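Local coordinates for conserved protein (Methanothermobacter thermautotrophicus, PDB 1I36) that is of unknown function but binds NADP through a Rossmann-type domain and structurally resembles 3-hydroxyacid dehydrogenases, at residues 50-53 and 54-57; 135-138 and 139-142. The protein carries 1 engineered substitution. All blocks are in the same frame, centred on the assembly; numbering follows the deposited sequence.

Both contacts are short-range ones made where a helix starts or runs out, and both belong to the NADP-binding half of the chain. Contact 1 runs along the short helix that begins at Glu51 and leads into strand 59-62; contact 2 takes the end of helix 132-136 through a 3-10 turn toward strand 144-147. Their centres are 21 Å apart and their nearest atoms about 10 Å apart, so they do not touch. The Tyr55 side chain of contact 1 is about 7 Å from the bound NADP and about 4 Å from the side chain of Arg75, a binding residue. In contact 2, Leu138 stays about 11 Å from Val11, itself an NADP-binding residue, side chain to side chain.

Contact 1. Residues 50-53 and 54-57; sequences SEED and VYSC
The carbonyl oxygen of Asp53 is gripped twice by Ser56. The hydroxyl OG of Ser56 donates to Asp53 O over 2.6 Å, only 18° out of the carbonyl plane, while Ser56 N reaches the same Asp53 O from well above that plane at 3.1 Å. With its chi1 of 75° Ser56 sets OG between its own backbone N and carbonyl carbon, folded back over the preceding turn. Nearer the helix start, the extended Glu51 side chain slants across that of Tyr55, CG passing near CZ, and Tyr55 OH donates to Glu51 OE2 at 2.7 Å on the anti side of the carboxylate, whose plane stands 87° from the ring. Over one face of the ring, Glu51 O lies 3.4 Å above its centre and also accepts from Tyr55 N. Around it, the Tyr55 side chain packs on Arg75 and Ala76 of helix 69-77 and on Ile6 of strand 2-6. The Asp53 carboxylate bridges two partners, OD1 in a salt bridge with Arg2 and OD2 hydrogen-bonded to Thr49. At the start, Ser50 OG accepts from Asp53 N at 3.1 Å, the N-cap bond of a short helix connecting strands 47-48 and 59-62 in a Rossmann-type fold.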
loop_
_atom_site.group_PDB
_atom_site.type_symbol
_atom_site.label_atom_id
_atom_site.label_comp_id
_atom_site.label_asym_id
_atom_site.label_seq_id
_atom_site.Cartn_x
_atom_site.Cartn_y
_atom_site.Cartn_z
ATOM N N SER A 50 39.148 10.954 26.874
ATOM C CA SER A 50 39.118 9.548 27.270
ATOM C C SER A 50 37.700 8.992 27.142
ATOM O O SER A 50 36.725 9.747 27.093
ATOM C CB SER A 50 39.612 9.370 28.708
ATOM O OG SER A 50 38.658 9.833 29.658
ATOM N N GLU A 51 37.603 7.669 27.116
ATOM C CA GLU A 51 36.339 6.959 27.003
ATOM C C GLU A 51 35.444 7.349 28.170
ATOM O O GLU A 51 34.277 7.678 27.977
ATOM C CB GLU A 51 36.612 5.454 26.996
ATOM C CG GLU A 51 35.422 4.529 26.785
ATOM C CD GLU A 51 35.781 3.059 27.067
ATOM O OE1 GLU A 51 36.967 2.702 26.892
ATOM O OE2 GLU A 51 34.895 2.271 27.473
ATOM N N GLU A 52 36.007 7.363 29.376
ATOM C CA GLU A 52 35.255 7.731 30.573
ATOM C C GLU A 52 34.815 9.192 30.624
ATOM O O GLU A 52 33.771 9.506 31.201
ATOM C CB GLU A 52 36.001 7.320 31.839
ATOM C CG GLU A 52 35.742 5.841 32.174
ATOM C CD GLU A 52 36.519 5.326 33.379
ATOM O OE1 GLU A 52 36.482 5.977 34.461
ATOM O OE2 GLU A 52 37.140 4.245 33.237
ATOM N N ASP A 53 35.572 10.071 29.976
ATOM C CA ASP A 53 35.192 11.474 29.945
ATOM C C ASP A 53 33.940 11.623 29.054
ATOM O O ASP A 53 33.047 12.404 29.364
ATOM C CB ASP A 53 36.343 12.343 29.431
ATOM C CG ASP A 53 36.059 13.833 29.566
ATOM O OD1 ASP A 53 35.303 14.223 30.474
ATOM O OD2 ASP A 53 36.571 14.618 28.746
ATOM N N VAL A 54 33.866 10.819 27.991
ATOM C CA VAL A 54 32.725 10.843 27.074
ATOM C C VAL A 54 31.485 10.488 27.865
ATOM O O VAL A 54 30.517 11.240 27.861
ATOM C CB VAL A 54 32.916 9.815 25.929
ATOM C CG1 VAL A 54 31.630 9.702 25.073
ATOM C CG2 VAL A 54 34.061 10.249 25.068
ATOM N N TYR A 55 31.577 9.403 28.644
ATOM C CA TYR A 55 30.467 8.910 29.459
ATOM C C TYR A 55 29.984 9.891 30.484
ATOM O O TYR A 55 28.899 9.707 31.016
ATOM C CB TYR A 55 30.828 7.600 30.199
ATOM C CG TYR A 55 31.296 6.476 29.295
ATOM C CD1 TYR A 55 30.896 6.415 27.951
ATOM C CD2 TYR A 55 32.120 5.455 29.785
ATOM C CE1 TYR A 55 31.309 5.354 27.119
ATOM C CE2 TYR A 55 32.535 4.392 28.963
ATOM C CZ TYR A 55 32.124 4.352 27.638
ATOM O OH TYR A 55 32.521 3.298 26.843
ATOM N N SER A 56 30.815 10.869 30.835
ATOM C CA SER A 56 30.434 11.869 31.837
ATOM C C SER A 56 29.575 13.003 31.296
ATOM O O SER A 56 29.028 13.789 32.076
ATOM C CB SER A 56 31.667 12.471 32.536
ATOM O OG SER A 56 32.324 13.392 31.682
ATOM N N CYS A 57 29.485 13.135 29.976
ATOM C CA CYS A 57 28.662 14.190 29.395
ATOM C C CYS A 57 27.189 14.001 29.739
ATOM O O CYS A 57 26.725 12.866 29.885
ATOM C CB CYS A 57 28.826 14.216 27.888
ATOM S SG CYS A 57 30.467 14.566 27.362
#

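Contact 2. Residues 135-138 and 139-142; sequences FMKL and NRYG
Lys137 and Arg140 lie side by side and point the same way, the aliphatic stem of the lysine passing over one face of the guanidinium. Lys137 CG stands 3.6 Å above that plane, displaced toward its rim, and Lys137 CD lies 3.6 Å from Arg140 NH2. Both side chains set CG anti to the carbonyl carbon (chi1 -75° for Lys137, -55° for Arg140) and then run extended, which keeps them alongside each other. At the far end one water accepts from Lys137 NZ at 2.9 Å and, weakly, from Arg140 NH2, lying at the guanidinium edge; Lys137 NZ also forms a salt bridge with Glu134.

Asn139 crosses Met136 obliquely. The methionine is extended throughout, and its CG comes within 3.5 Å of Asn139 ND2, with CE close to the same nitrogen. Asn139 OD1 accepts from the backbone N of Ile145, tying the turn to strand 144-147. An alanine here would remove the carboxamide, which would probably leave Ile145 N without this acceptor and Met136 without its amide neighbour.

Leu138 meets Tyr141 through CD2 to CD2 at 4.1 Å, coming obliquely to the ring; Leu138 also packs on Ile145 and Leu143, while Tyr141 reaches Arg22 and Val24.

Along the backbone, Asn139 N, Arg140 N and Tyr141 N bond to Met136 O, Lys137 O and Leu138 O, each three residues back, as in a 3-10 turn. Gly142 then takes up a positive phi of 96°. Chemically, the turn separates its faces: leucine and methionine pack against the sheet, whereas two like charges, 4.6 Å apart between Lys137 NZ and Arg140 NH2, are probably eased by the shared water and by Glu134.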
loop_
_atom_site.group_PDB
_atom_site.type_symbol
_atom_site.label_atom_id
_atom_site.label_comp_id
_atom_site.label_asym_id
_atom_site.label_seq_id
_atom_site.Cartn_x
_atom_site.Cartn_y
_atom_site.Cartn_z
ATOM N N PHE A 135 16.235 14.859 25.599
ATOM C CA PHE A 135 17.089 14.728 24.415
ATOM C C PHE A 135 16.592 15.758 23.374
ATOM O O PHE A 135 17.381 16.380 22.680
ATOM C CB PHE A 135 16.928 13.302 23.865
ATOM C CG PHE A 135 17.542 13.080 22.493
ATOM C CD1 PHE A 135 18.868 13.415 22.233
ATOM C CD2 PHE A 135 16.782 12.528 21.465
ATOM C CE1 PHE A 135 19.421 13.208 20.983
ATOM C CE2 PHE A 135 17.320 12.312 20.224
ATOM C CZ PHE A 135 18.639 12.651 19.966
ATOM N N MET A 136 15.271 15.929 23.296
ATOM C CA MET A 136 14.644 16.844 22.336
ATOM C C MET A 136 15.078 18.314 22.508
ATOM O O MET A 136 14.966 19.112 21.575
ATOM C CB MET A 136 13.121 16.705 22.369
ATOM C CG MET A 136 12.426 17.317 21.120
ATOM S SD MET A 136 10.650 17.102 21.122
ATOM C CE MET A 136 10.123 18.475 20.050
ATOM N N LYS A 137 15.609 18.653 23.680
ATOM C CA LYS A 137 16.130 19.994 23.924
ATOM C C LYS A 137 17.277 20.297 22.947
ATOM O O LYS A 137 17.567 21.462 22.682
ATOM C CB LYS A 137 16.618 20.115 25.373
ATOM C CG LYS A 137 15.451 20.228 26.349
ATOM C CD LYS A 137 15.872 20.358 27.809
ATOM C CE LYS A 137 14.626 20.532 28.690
ATOM N NZ LYS A 137 14.932 20.440 30.153
ATOM N N LEU A 138 17.915 19.261 22.391
ATOM C CA LEU A 138 18.993 19.473 21.414
ATOM C C LEU A 138 18.451 20.139 20.132
ATOM O O LEU A 138 19.220 20.547 19.258
ATOM C CB LEU A 138 19.719 18.157 21.082
ATOM C CG LEU A 138 20.554 17.602 22.258
ATOM C CD1 LEU A 138 21.362 16.358 21.854
ATOM C CD2 LEU A 138 21.487 18.674 22.771
ATOM N N ASN A 139 17.131 20.232 20.011
ATOM C CA ASN A 139 16.545 20.945 18.862
ATOM C C ASN A 139 16.993 22.421 18.907
ATOM O O ASN A 139 17.136 23.063 17.868
ATOM C CB ASN A 139 15.012 20.867 18.887
ATOM C CG ASN A 139 14.493 19.552 18.360
ATOM O OD1 ASN A 139 15.278 18.715 17.915
ATOM N ND2 ASN A 139 13.157 19.373 18.368
ATOM N N ARG A 140 17.275 22.919 20.106
ATOM C CA ARG A 140 17.719 24.307 20.296
ATOM C C ARG A 140 19.038 24.503 19.595
ATOM O O ARG A 140 19.422 25.633 19.296
ATOM C CB ARG A 140 17.948 24.618 21.776
ATOM C CG ARG A 140 16.757 24.341 22.641
ATOM C CD ARG A 140 17.134 24.430 24.107
ATOM N NE ARG A 140 15.992 24.084 24.952
ATOM C CZ ARG A 140 16.026 24.060 26.279
ATOM N NH1 ARG A 140 17.153 24.358 26.919
ATOM N NH2 ARG A 140 14.931 23.760 26.962
ATOM N N TYR A 141 19.741 23.394 19.367
ATOM C CA TYR A 141 21.046 23.440 18.718
ATOM C C TYR A 141 21.106 22.875 17.291
ATOM O O TYR A 141 22.136 22.361 16.858
ATOM C CB TYR A 141 22.107 22.808 19.626
ATOM C CG TYR A 141 22.140 23.434 21.001
ATOM C CD1 TYR A 141 22.609 24.733 21.184
ATOM C CD2 TYR A 141 21.661 22.749 22.110
ATOM C CE1 TYR A 141 22.596 25.337 22.441
ATOM C CE2 TYR A 141 21.642 23.343 23.374
ATOM C CZ TYR A 141 22.114 24.638 23.524
ATOM O OH TYR A 141 22.103 25.228 24.764
ATOM N N GLY A 142 20.001 23.000 16.560
ATOM C CA GLY A 142 19.976 22.585 15.169
ATOM C C GLY A 142 19.463 21.218 14.787
ATOM O O GLY A 142 19.489 20.890 13.603
HETATM O O HOH W 1 14.755 23.357 30.265
#